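PDB 6Y04: carbonic anhydrase from Trichomonas vaginalis, which probably catalyses the reversible hydration of carbon dioxide to hydrogencarbonate, using one zinc ion bound in each subunit. Local coordinates for residues Ile91-His96 against Arg149-Asn154; Asp142-Ser147 against Thr176-Gly181; Ala33-Met38 against Val77-Ser82; Asp39-Asn44 against His169-Lys174. All blocks are in the same frame, centred on the assembly; numbering follows the deposited sequence.

Contact 1: Ile91-His96 against Arg149-Asn154; sequences IFIMGH and RCVREN. With ZN (zinc ion), chain C.
Val151 carries the helix side of this contact, setting one methyl against Ile91 and the other against Ile93. In chain order, Arg149 comes first, on the outer side of the helix, where its NH1 makes a weak hydrogen bond, part of a salt bridge, to Glu153 OE1 one turn later. Cys150 packs on Ile67 instead of on the strand. Val151 follows: with CG1 anti to its backbone N (chi1 -180°), its two branches diverge along the strand. CG1 meets Ile91 tip to tip, 4.2 Å from Ile91 CD1, while Val151 and Ile93 pass each other in opposite directions, CG2 3.7 Å from Ile93 CD1. Arg152 turns from the strand to bond carbonyls of the following loop, and Asn154 ND2 bonds Gly71 O. Every touching side chain is buried and apolar; Ile157, Ile163 and Leu79 also pack on Val151. Farther along the same strand, His96 NE2 binds zinc at 2.0 Å, with the metal-bound water in the plane of the imidazole. A helix laid on a parallel strand in a beta-alpha-beta crossover, here from strand 90-96 to its neighbour 163-168, with a Cys-His-Cys zinc site at the strand ends, marks the beta-class carbonic anhydrase fold.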
loop_
_atom_site.group_PDB
_atom_site.type_symbol
_atom_site.label_atom_id
_atom_site.label_comp_id
_atom_site.label_asym_id
_atom_site.label_seq_id
_atom_site.Cartn_x
_atom_site.Cartn_y
_atom_site.Cartn_z
ATOM N N ILE A 91 1.287 8.635 -12.741
ATOM C CA ILE A 91 1.613 8.191 -11.397
ATOM C C ILE A 91 1.849 9.415 -10.516
ATOM O O ILE A 91 2.635 10.294 -10.862
ATOM C CB ILE A 91 2.830 7.240 -11.394
ATOM C CG1 ILE A 91 2.595 5.981 -12.233
ATOM C CG2 ILE A 91 3.252 6.895 -9.970
ATOM C CD1 ILE A 91 3.861 5.186 -12.509
ATOM N N PHE A 92 1.157 9.452 -9.371
ATOM C CA PHE A 92 1.396 10.459 -8.352
ATOM C C PHE A 92 2.021 9.801 -7.127
ATOM O O PHE A 92 1.425 8.902 -6.529
ATOM C CB PHE A 92 0.078 11.119 -7.948
ATOM C CG PHE A 92 -0.602 11.873 -9.058
ATOM C CD1 PHE A 92 -1.310 11.198 -10.044
ATOM C CD2 PHE A 92 -0.525 13.257 -9.125
ATOM C CE1 PHE A 92 -1.929 11.888 -11.077
ATOM C CE2 PHE A 92 -1.144 13.948 -10.157
ATOM C CZ PHE A 92 -1.847 13.265 -11.128
ATOM N N ILE A 93 3.226 10.258 -6.765
ATOM C CA ILE A 93 3.853 9.832 -5.523
ATOM C C ILE A 93 3.678 10.924 -4.470
ATOM O O ILE A 93 4.145 12.052 -4.641
ATOM C CB ILE A 93 5.326 9.440 -5.764
ATOM C CG1 ILE A 93 5.403 8.245 -6.718
ATOM C CG2 ILE A 93 6.040 9.156 -4.449
ATOM C CD1 ILE A 93 6.659 8.218 -7.539
ATOM N N MET A 94 2.994 10.568 -3.376
ATOM C CA MET A 94 2.554 11.548 -2.395
ATOM C C MET A 94 3.073 11.189 -1.003
ATOM O O MET A 94 2.538 10.296 -0.338
ATOM C CB MET A 94 1.028 11.649 -2.380
ATOM C CG MET A 94 0.517 12.633 -1.358
ATOM S SD MET A 94 -1.196 13.076 -1.620
ATOM C CE MET A 94 -1.995 11.530 -1.193
ATOM N N GLY A 95 4.117 11.916 -0.580
ATOM C CA GLY A 95 4.666 11.805 0.758
ATOM C C GLY A 95 3.953 12.745 1.722
ATOM O O GLY A 95 3.034 13.460 1.333
ATOM N N HIS A 96 4.378 12.739 2.987
ATOM C CA HIS A 96 3.723 13.577 3.976
ATOM C C HIS A 96 4.723 14.051 5.022
ATOM O O HIS A 96 5.703 13.368 5.308
ATOM C CB HIS A 96 2.530 12.845 4.602
ATOM C CG HIS A 96 2.915 11.711 5.494
ATOM N ND1 HIS A 96 2.826 11.800 6.868
ATOM C CD2 HIS A 96 3.400 10.475 5.226
ATOM C CE1 HIS A 96 3.225 10.670 7.408
ATOM N NE2 HIS A 96 3.590 9.841 6.426
ATOM N N ARG A 149 12.356 10.028 -8.955
ATOM C CA ARG A 149 13.499 9.769 -9.819
ATOM C C ARG A 149 13.621 8.272 -10.096
ATOM O O ARG A 149 13.842 7.878 -11.235
ATOM C CB ARG A 149 14.785 10.357 -9.232
ATOM C CG ARG A 149 15.927 10.440 -10.232
ATOM C CD ARG A 149 17.298 10.585 -9.588
ATOM N NE ARG A 149 17.338 9.972 -8.264
ATOM C CZ ARG A 149 18.003 8.863 -7.936
ATOM N NH1 ARG A 149 18.752 8.231 -8.828
ATOM N NH2 ARG A 149 17.943 8.408 -6.696
ATOM N N CYS A 150 13.463 7.446 -9.054
ATOM C CA CYS A 150 13.693 6.011 -9.173
ATOM C C CYS A 150 12.619 5.340 -10.028
ATOM O O CYS A 150 12.904 4.365 -10.715
ATOM C CB CYS A 150 13.818 5.325 -7.815
ATOM S SG CYS A 150 15.411 5.651 -7.006
ATOM N N VAL A 151 11.390 5.858 -9.980
ATOM C CA VAL A 151 10.339 5.351 -10.844
ATOM C C VAL A 151 10.657 5.742 -12.288
ATOM O O VAL A 151 10.563 4.915 -13.191
ATOM C CB VAL A 151 8.939 5.811 -10.394
ATOM C CG1 VAL A 151 7.844 5.267 -11.303
ATOM C CG2 VAL A 151 8.661 5.418 -8.953
ATOM N N ARG A 152 11.074 7.001 -12.482
ATOM C CA ARG A 152 11.411 7.527 -13.799
ATOM C C ARG A 152 12.486 6.669 -14.468
ATOM O O ARG A 152 12.330 6.266 -15.617
ATOM C CB ARG A 152 11.790 9.011 -13.698
ATOM C CG ARG A 152 12.225 9.662 -15.005
ATOM C CD ARG A 152 11.486 9.142 -16.229
ATOM N NE ARG A 152 10.166 9.722 -16.450
ATOM C CZ ARG A 152 9.091 9.046 -16.846
ATOM N NH1 ARG A 152 9.142 7.739 -17.040
ATOM N NH2 ARG A 152 7.955 9.687 -17.026
ATOM N N GLU A 153 13.565 6.377 -13.731
ATOM C CA GLU A 153 14.737 5.709 -14.277
ATOM C C GLU A 153 14.542 4.198 -14.306
ATOM O O GLU A 153 15.460 3.471 -14.677
ATOM C CB GLU A 153 15.996 6.117 -13.508
ATOM C CG GLU A 153 16.561 7.443 -13.990
ATOM C CD GLU A 153 17.426 8.225 -13.011
ATOM O OE1 GLU A 153 18.042 7.597 -12.118
ATOM O OE2 GLU A 153 17.477 9.467 -13.144
ATOM N N ASN A 154 13.349 3.737 -13.907
ATOM C CA ASN A 154 13.033 2.319 -13.962
ATOM C C ASN A 154 12.847 1.923 -15.425
ATOM O O ASN A 154 12.012 2.496 -16.125
ATOM C CB ASN A 154 11.837 1.940 -13.081
ATOM C CG ASN A 154 11.691 0.443 -12.885
ATOM O OD1 ASN A 154 11.567 -0.302 -13.850
ATOM N ND2 ASN A 154 11.692 -0.014 -11.645
HETATM ZN ZN ZN C . 4.649 8.122 6.748
HETATM O O HOH W 1 4.620 7.340 8.586
#

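Contact 2: Asp142-Ser147 against Thr176-Gly181; sequences DNIKNS and TTIING
Lys145 lies across Ile178 and Ile179, and its aliphatic chain does most of the touching. From CB, whose neighbour CA is itself 3.9 Å from Ile179 CD1, the chain sets out with CG anti to the carbonyl carbon (chi1 -84°). This brings CG against both isoleucines: Lys145 CG is 3.9 Å from Ile179 CD1 and 4.1 Å from Ile178 CG2. CD serves as the link to CE in an extended chain. CE returns to the same methyl, at 4.1 Å from Ile178 CG2, so that the lysine crosses Ile178 at about a right angle. NZ projects beyond the methyl, carrying the charge past the apolar patch on the exposed side. Deeper in, Ile144 sets its CG2 4.2 Å from Ile178 CB and gives the contact its buried side. Two successive isoleucines can both face the helix because Ile178 and Ile179 form a classic beta bulge opposite Gly165; the helix-like psi of Ile178, -52°, breaks the usual alternation of the strand. The axes of residues 142-147 and 176-179 cross at -47°, 8.8 Å apart at closest. The first belong to helix 140-152, the second to strand 175-179, an edge strand of the sheet within the chain, antiparallel to 163-168, whose Leu167 packs against both Ile144 and Ile178.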
loop_
_atom_site.group_PDB
_atom_site.type_symbol
_atom_site.label_atom_id
_atom_site.label_comp_id
_atom_site.label_asym_id
_atom_site.label_seq_id
_atom_site.Cartn_x
_atom_site.Cartn_y
_atom_site.Cartn_z
ATOM N N ASP A 142 12.759 15.030 0.298
ATOM C CA ASP A 142 13.875 14.439 -0.416
ATOM C C ASP A 142 13.483 13.046 -0.900
ATOM O O ASP A 142 13.848 12.664 -2.006
ATOM C CB ASP A 142 15.186 14.571 0.365
ATOM C CG ASP A 142 16.060 15.734 -0.103
ATOM O OD1 ASP A 142 15.561 16.895 -0.183
ATOM O OD2 ASP A 142 17.240 15.470 -0.406
ATOM N N ASN A 143 12.702 12.329 -0.078
ATOM C CA ASN A 143 12.210 10.999 -0.401
ATOM C C ASN A 143 11.260 11.064 -1.596
ATOM O O ASN A 143 11.286 10.178 -2.450
ATOM C CB ASN A 143 11.567 10.290 0.800
ATOM C CG ASN A 143 10.990 8.934 0.436
ATOM O OD1 ASN A 143 11.735 7.983 0.178
ATOM N ND2 ASN A 143 9.668 8.836 0.382
ATOM N N ILE A 144 10.422 12.106 -1.644
ATOM C CA ILE A 144 9.507 12.290 -2.759
ATOM C C ILE A 144 10.321 12.484 -4.039
ATOM O O ILE A 144 10.101 11.784 -5.025
ATOM C CB ILE A 144 8.530 13.457 -2.524
ATOM C CG1 ILE A 144 7.509 13.149 -1.428
ATOM C CG2 ILE A 144 7.833 13.842 -3.826
ATOM C CD1 ILE A 144 6.935 14.392 -0.762
ATOM N N LYS A 145 11.265 13.430 -3.997
ATOM C CA LYS A 145 12.090 13.771 -5.146
ATOM C C LYS A 145 12.842 12.535 -5.640
ATOM O O LYS A 145 12.902 12.286 -6.840
ATOM C CB LYS A 145 13.040 14.921 -4.792
ATOM C CG LYS A 145 12.445 16.318 -4.928
ATOM C CD LYS A 145 13.188 17.405 -4.167
ATOM C CE LYS A 145 12.746 18.796 -4.570
ATOM N NZ LYS A 145 13.181 19.839 -3.607
ATOM N N ASN A 146 13.395 11.760 -4.701
ATOM C CA ASN A 146 14.207 10.586 -4.995
ATOM C C ASN A 146 13.328 9.445 -5.516
ATOM O O ASN A 146 13.729 8.694 -6.405
ATOM C CB ASN A 146 15.048 10.196 -3.776
ATOM C CG ASN A 146 16.140 9.190 -4.089
ATOM O OD1 ASN A 146 17.262 9.572 -4.412
ATOM N ND2 ASN A 146 15.830 7.903 -3.997
ATOM N N SER A 147 12.119 9.324 -4.962
ATOM C CA SER A 147 11.195 8.281 -5.365
ATOM C C SER A 147 10.718 8.530 -6.788
ATOM O O SER A 147 10.674 7.607 -7.595
ATOM C CB SER A 147 10.045 8.183 -4.410
ATOM O OG SER A 147 10.455 7.517 -3.236
ATOM N N THR A 176 0.736 20.054 -1.459
ATOM C CA THR A 176 1.575 20.952 -2.237
ATOM C C THR A 176 2.331 20.140 -3.293
ATOM O O THR A 176 2.888 19.091 -2.985
ATOM C CB THR A 176 2.481 21.827 -1.352
ATOM O OG1 THR A 176 3.845 21.423 -1.474
ATOM C CG2 THR A 176 2.093 21.870 0.109
ATOM N N THR A 177 2.354 20.652 -4.530
ATOM C CA THR A 177 3.067 20.048 -5.642
ATOM C C THR A 177 4.571 20.176 -5.412
ATOM O O THR A 177 5.064 21.246 -5.074
ATOM C CB THR A 177 2.617 20.691 -6.959
ATOM O OG1 THR A 177 1.211 20.462 -7.042
ATOM C CG2 THR A 177 3.285 20.132 -8.194
ATOM N N ILE A 178 5.289 19.066 -5.591
ATOM C CA ILE A 178 6.739 19.063 -5.460
ATOM C C ILE A 178 7.359 18.903 -6.847
ATOM O O ILE A 178 8.199 19.709 -7.238
ATOM C CB ILE A 178 7.199 17.969 -4.478
ATOM C CG1 ILE A 178 6.481 18.062 -3.126
ATOM C CG2 ILE A 178 8.713 17.980 -4.321
ATOM C CD1 ILE A 178 6.716 19.354 -2.359
ATOM N N ILE A 179 6.918 17.876 -7.591
ATOM C CA ILE A 179 7.372 17.679 -8.961
ATOM C C ILE A 179 6.172 17.555 -9.894
ATOM O O ILE A 179 5.262 16.775 -9.634
ATOM C CB ILE A 179 8.326 16.471 -9.075
ATOM C CG1 ILE A 179 9.643 16.732 -8.343
ATOM C CG2 ILE A 179 8.585 16.104 -10.528
ATOM C CD1 ILE A 179 10.539 15.513 -8.223
ATOM N N ASN A 180 6.186 18.334 -10.982
ATOM C CA ASN A 180 5.230 18.202 -12.072
ATOM C C ASN A 180 5.886 17.376 -13.178
ATOM O O ASN A 180 6.923 17.768 -13.705
ATOM C CB ASN A 180 4.789 19.580 -12.579
ATOM C CG ASN A 180 3.861 19.549 -13.780
ATOM O OD1 ASN A 180 4.017 18.733 -14.691
ATOM N ND2 ASN A 180 2.887 20.443 -13.791
ATOM N N GLY A 181 5.270 16.239 -13.536
ATOM C CA GLY A 181 5.952 15.247 -14.350
ATOM C C GLY A 181 5.559 15.247 -15.826
ATOM O O GLY A 181 5.939 14.326 -16.537
#

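Contact 3: Ala33-Met38 against Val77-Ser82; sequences AIVTCM and VSLLVS. With ZN (zinc ion), chain C.
Strand residues Ala33 and Val35 face Leu79 and Ser82 of a helix that runs nearly antiparallel to them, the axes of residues 33-36 and 77-82 lying at 169° and 9.8 Å apart. A single methyl, Leu79 CD2, serves both strand residues: it lies 4.0 Å from Ala33 CB and 3.9 Å from Val35 CG2. Leu79 crosses Val35 at about a right angle, and although its CB does not point at the strand, the branched end turns to it. On Val35, CG1 stands anti to the backbone N (chi1 180°), which leaves CG2 as the methyl that meets the leucine. One turn on, Ser82 OG approaches the methyl of Ala33 at 4.3 Å from CB, where the small side chain lets the backbones come closest. The hydroxyl of Ser82 has two partners: OG donates to Ser78 O at 2.9 Å, from the face of that carbonyl opposite to Ser82 N, and it also bonds Thr58 OG1 of the adjoining strand 57-61. Two residues on from Val35, Cys37 SG binds zinc at 2.3 Å. Helix 74-85 belongs to the crossover from strand 57-61 to strand 90-96, and here it packs over strand 32-36, which lies between those two in the sheet. Across the contact the chemistry is methyl packing plus one methyl against a hydroxyl, without charge; the contact itself rests on shape, and a directional tie to the sheet comes from Ser82 to Thr58 of the next strand.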
loop_
_atom_site.group_PDB
_atom_site.type_symbol
_atom_site.label_atom_id
_atom_site.label_comp_id
_atom_site.label_asym_id
_atom_site.label_seq_id
_atom_site.Cartn_x
_atom_site.Cartn_y
_atom_site.Cartn_z
ATOM N N ALA A 33 -2.487 6.311 -10.794
ATOM C CA ALA A 33 -2.043 5.565 -9.632
ATOM C C ALA A 33 -1.527 6.549 -8.584
ATOM O O ALA A 33 -0.759 7.457 -8.914
ATOM C CB ALA A 33 -0.965 4.587 -10.044
ATOM N N ILE A 34 -1.953 6.356 -7.326
ATOM C CA ILE A 34 -1.434 7.098 -6.184
ATOM C C ILE A 34 -0.550 6.170 -5.353
ATOM O O ILE A 34 -0.989 5.084 -4.979
ATOM C CB ILE A 34 -2.571 7.680 -5.318
ATOM C CG1 ILE A 34 -3.690 8.332 -6.140
ATOM C CG2 ILE A 34 -2.024 8.609 -4.243
ATOM C CD1 ILE A 34 -3.295 9.587 -6.905
ATOM N N VAL A 35 0.681 6.622 -5.056
ATOM C CA VAL A 35 1.545 5.962 -4.083
ATOM C C VAL A 35 1.658 6.847 -2.845
ATOM O O VAL A 35 2.116 7.983 -2.932
ATOM C CB VAL A 35 2.934 5.610 -4.665
ATOM C CG1 VAL A 35 3.828 4.929 -3.636
ATOM C CG2 VAL A 35 2.825 4.756 -5.926
ATOM N N THR A 36 1.238 6.326 -1.691
ATOM C CA THR A 36 1.282 7.134 -0.483
ATOM C C THR A 36 1.687 6.270 0.710
ATOM O O THR A 36 2.047 5.105 0.541
ATOM C CB THR A 36 0.014 7.987 -0.323
ATOM O OG1 THR A 36 0.319 9.044 0.587
ATOM C CG2 THR A 36 -1.193 7.206 0.153
ATOM N N CYS A 37 1.640 6.872 1.905
ATOM C CA CYS A 37 2.149 6.244 3.112
ATOM C C CYS A 37 1.039 5.463 3.818
ATOM O O CYS A 37 -0.149 5.713 3.616
ATOM C CB CYS A 37 2.729 7.277 4.068
ATOM S SG CYS A 37 3.522 6.498 5.500
ATOM N N MET A 38 1.447 4.521 4.670
ATOM C CA MET A 38 0.497 3.693 5.395
ATOM C C MET A 38 -0.070 4.450 6.598
ATOM O O MET A 38 -0.918 3.915 7.306
ATOM C CB MET A 38 1.172 2.407 5.881
ATOM C CG MET A 38 2.163 2.654 6.994
ATOM S SD MET A 38 2.957 1.153 7.585
ATOM C CE MET A 38 3.787 1.772 9.049
ATOM N N VAL A 77 6.033 -3.228 -8.710
ATOM C CA VAL A 77 5.192 -4.217 -9.374
ATOM C C VAL A 77 3.756 -3.696 -9.479
ATOM O O VAL A 77 3.107 -3.864 -10.512
ATOM C CB VAL A 77 5.258 -5.584 -8.656
ATOM C CG1 VAL A 77 4.182 -6.561 -9.122
ATOM C CG2 VAL A 77 6.638 -6.204 -8.783
ATOM N N SER A 78 3.273 -3.065 -8.398
ATOM C CA SER A 78 1.955 -2.450 -8.356
ATOM C C SER A 78 1.800 -1.424 -9.475
ATOM O O SER A 78 0.744 -1.342 -10.094
ATOM C CB SER A 78 1.690 -1.831 -7.008
ATOM O OG SER A 78 1.656 -2.828 -5.995
ATOM N N LEU A 79 2.865 -0.662 -9.737
ATOM C CA LEU A 79 2.843 0.343 -10.788
ATOM C C LEU A 79 2.825 -0.303 -12.174
ATOM O O LEU A 79 2.147 0.196 -13.071
ATOM C CB LEU A 79 4.033 1.295 -10.605
ATOM C CG LEU A 79 3.928 2.188 -9.366
ATOM C CD1 LEU A 79 5.217 2.949 -9.113
ATOM C CD2 LEU A 79 2.738 3.133 -9.470
ATOM N N LEU A 80 3.552 -1.421 -12.334
ATOM C CA LEU A 80 3.596 -2.126 -13.609
ATOM C C LEU A 80 2.213 -2.684 -13.937
ATOM O O LEU A 80 1.743 -2.565 -15.069
ATOM C CB LEU A 80 4.648 -3.244 -13.571
ATOM C CG LEU A 80 6.091 -2.789 -13.355
ATOM C CD1 LEU A 80 7.025 -3.978 -13.133
ATOM C CD2 LEU A 80 6.581 -1.937 -14.515
ATOM N N VAL A 81 1.571 -3.281 -12.929
ATOM C CA VAL A 81 0.232 -3.820 -13.087
ATOM C C VAL A 81 -0.732 -2.680 -13.413
ATOM O O VAL A 81 -1.572 -2.813 -14.301
ATOM C CB VAL A 81 -0.211 -4.611 -11.840
ATOM C CG1 VAL A 81 -1.655 -5.071 -11.949
ATOM C CG2 VAL A 81 0.704 -5.804 -11.586
ATOM N N SER A 82 -0.596 -1.559 -12.696
ATOM C CA SER A 82 -1.471 -0.419 -12.915
ATOM C C SER A 82 -1.397 0.027 -14.374
ATOM O O SER A 82 -2.430 0.245 -15.011
ATOM C CB SER A 82 -1.143 0.718 -11.979
ATOM O OG SER A 82 -1.481 0.380 -10.643
HETATM ZN ZN ZN C . 4.649 8.122 6.748
HETATM O O HOH W 1 4.620 7.340 8.586
#

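Contact 4: Asp39-Asn44 against His169-Lys174; sequences DTRLVN and HPDTGK
Arg41 lays its guanidinium over the ring of Pro170, the two side chains running side by side in the same direction. Pro170 CB stands over the centre of the guanidinium, 3.8 Å above its plane, and Pro170 CG is 3.9 Å from Arg41 CZ. The bend at chi3 (-64°) brings the flat group back beside Asp39, which it grips side-on: NE donates to Asp39 OD1 at 3.0 Å and NH2 to Asp39 OD2 at 2.9 Å, both partners lying nearly in the guanidinium plane. Asp39 OD1 also takes the backbone N of Arg41 in an Asx turn. At the far edge, NH1 donates at 3.0 Å to water 2, which also lies near Asp171 OD1, at a distance too short to be taken literally. The group is thus held along its edges and packed on one face by Pro170. Asp39 here pairs with Arg41 and is no zinc ligand, consistent with the open, water-bound state of beta-class enzymes. Leu42 CD2 also reaches Pro170 CA at 4.3 Å. The two loops follow strands 32-36 and 163-168, and His96, at the end of the intervening strand 90-96, touches Asp39, Arg41 and Pro170; the second subunit also contributes, its Arg54 bonding the carbonyl of Arg41.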
loop_
_atom_site.group_PDB
_atom_site.type_symbol
_atom_site.label_atom_id
_atom_site.label_comp_id
_atom_site.label_asym_id
_atom_site.label_seq_id
_atom_site.Cartn_x
_atom_site.Cartn_y
_atom_site.Cartn_z
ATOM N N ASP A 39 0.396 5.689 6.812
ATOM C CA ASP A 39 0.116 6.474 8.009
ATOM C C ASP A 39 -1.370 6.429 8.358
ATOM O O ASP A 39 -2.232 6.622 7.498
ATOM C CB ASP A 39 0.658 7.904 7.880
ATOM C CG ASP A 39 0.692 8.686 9.187
ATOM O OD1 ASP A 39 -0.389 9.036 9.690
ATOM O OD2 ASP A 39 1.805 8.936 9.701
ATOM N N THR A 40 -1.650 6.198 9.648
ATOM C CA THR A 40 -3.012 6.054 10.146
ATOM C C THR A 40 -3.875 7.274 9.807
ATOM O O THR A 40 -5.085 7.143 9.655
ATOM C CB THR A 40 -3.032 5.764 11.653
ATOM O OG1 THR A 40 -4.342 5.271 11.933
ATOM C CG2 THR A 40 -2.728 6.969 12.518
ATOM N N ARG A 41 -3.239 8.447 9.677
ATOM C CA ARG A 41 -3.932 9.721 9.547
ATOM C C ARG A 41 -4.421 9.951 8.116
ATOM O O ARG A 41 -5.243 10.842 7.887
ATOM C CB ARG A 41 -3.019 10.864 10.008
ATOM C CG ARG A 41 -2.819 10.919 11.518
ATOM C CD ARG A 41 -1.721 11.868 11.957
ATOM N NE ARG A 41 -0.441 11.401 11.462
ATOM C CZ ARG A 41 0.729 11.969 11.720
ATOM N NH1 ARG A 41 0.783 13.044 12.491
ATOM N NH2 ARG A 41 1.838 11.461 11.204
ATOM N N LEU A 42 -3.896 9.161 7.159
ATOM C CA LEU A 42 -4.232 9.338 5.754
ATOM C C LEU A 42 -5.402 8.439 5.361
ATOM O O LEU A 42 -5.996 8.642 4.304
ATOM C CB LEU A 42 -3.001 9.079 4.884
ATOM C CG LEU A 42 -1.786 9.959 5.182
ATOM C CD1 LEU A 42 -0.602 9.570 4.298
ATOM C CD2 LEU A 42 -2.123 11.432 5.021
ATOM N N VAL A 43 -5.745 7.477 6.228
ATOM C CA VAL A 43 -6.843 6.545 5.994
ATOM C C VAL A 43 -8.169 7.302 6.040
ATOM O O VAL A 43 -8.477 7.950 7.037
ATOM C CB VAL A 43 -6.823 5.396 7.024
ATOM C CG1 VAL A 43 -8.024 4.460 6.888
ATOM C CG2 VAL A 43 -5.512 4.623 6.993
ATOM N N ASN A 44 -8.953 7.194 4.963
ATOM C CA ASN A 44 -10.205 7.918 4.800
ATOM C C ASN A 44 -9.961 9.418 4.896
ATOM O O ASN A 44 -10.707 10.136 5.560
ATOM C CB ASN A 44 -11.289 7.479 5.790
ATOM C CG ASN A 44 -11.883 6.132 5.449
ATOM O OD1 ASN A 44 -11.933 5.731 4.284
ATOM N ND2 ASN A 44 -12.349 5.431 6.466
ATOM N N HIS A 169 -0.050 17.289 4.109
ATOM C CA HIS A 169 0.058 17.475 5.545
ATOM C C HIS A 169 -0.947 16.571 6.256
ATOM O O HIS A 169 -2.152 16.665 6.023
ATOM C CB HIS A 169 -0.106 18.952 5.928
ATOM C CG HIS A 169 0.284 19.197 7.347
ATOM N ND1 HIS A 169 -0.418 18.648 8.414
ATOM C CD2 HIS A 169 1.309 19.891 7.887
ATOM C CE1 HIS A 169 0.159 18.995 9.545
ATOM N NE2 HIS A 169 1.211 19.765 9.247
ATOM N N PRO A 170 -0.496 15.693 7.175
ATOM C CA PRO A 170 -1.379 14.672 7.747
ATOM C C PRO A 170 -2.467 15.201 8.687
ATOM O O PRO A 170 -3.413 14.477 9.003
ATOM C CB PRO A 170 -0.402 13.713 8.445
ATOM C CG PRO A 170 0.801 14.567 8.779
ATOM C CD PRO A 170 0.877 15.632 7.703
ATOM N N ASP A 171 -2.359 16.471 9.098
ATOM C CA ASP A 171 -3.349 17.069 9.986
ATOM C C ASP A 171 -4.355 17.905 9.202
ATOM O O ASP A 171 -5.555 17.700 9.340
ATOM C CB ASP A 171 -2.691 17.917 11.071
ATOM C CG ASP A 171 -1.928 17.087 12.083
ATOM O OD1 ASP A 171 -2.459 16.025 12.487
ATOM O OD2 ASP A 171 -0.812 17.506 12.463
ATOM N N THR A 172 -3.851 18.855 8.404
ATOM C CA THR A 172 -4.679 19.830 7.710
ATOM C C THR A 172 -5.200 19.234 6.406
ATOM O O THR A 172 -6.313 19.548 5.984
ATOM C CB THR A 172 -3.906 21.122 7.395
ATOM O OG1 THR A 172 -2.882 20.828 6.446
ATOM C CG2 THR A 172 -3.298 21.780 8.615
ATOM N N GLY A 173 -4.364 18.395 5.776
ATOM C CA GLY A 173 -4.686 17.763 4.508
ATOM C C GLY A 173 -4.265 18.617 3.318
ATOM O O GLY A 173 -4.618 18.309 2.184
ATOM N N LYS A 174 -3.507 19.690 3.584
ATOM C CA LYS A 174 -3.003 20.561 2.534
ATOM C C LYS A 174 -2.012 19.795 1.657
ATOM O O LYS A 174 -1.066 19.190 2.160
ATOM C CB LYS A 174 -2.367 21.816 3.142
ATOM C CG LYS A 174 -1.790 22.810 2.142
ATOM C CD LYS A 174 -1.246 24.058 2.802
ATOM C CE LYS A 174 -0.129 24.679 1.994
ATOM N NZ LYS A 174 0.545 25.755 2.758
HETATM O O HOH W 2 -1.030 14.730 14.115
#

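Contacts 1 and 3 are buried and apolar, pressing helices 140-152 and 74-85 onto the neighbouring strands 90-96 and 32-36; they meet where Leu79 touches Ile91 and through probable hydrogen bonds between the adjacent strands, and each of the segments 91-96 and 33-38 delivers a zinc ligand beyond its packed part. Contact 2 uses the same helix as contact 1 but moves to the edge strand, and is accordingly only partly buried, with a lysine's methylenes replacing some of the branched side chains. Contact 4 joins loops and is buried yet polar: an arginine, paired with Asp39 of its own loop, lies against a proline. It adjoins the metal site, touching His96 of contact 1, and its Leu42 packs on Thr36 of contact 3.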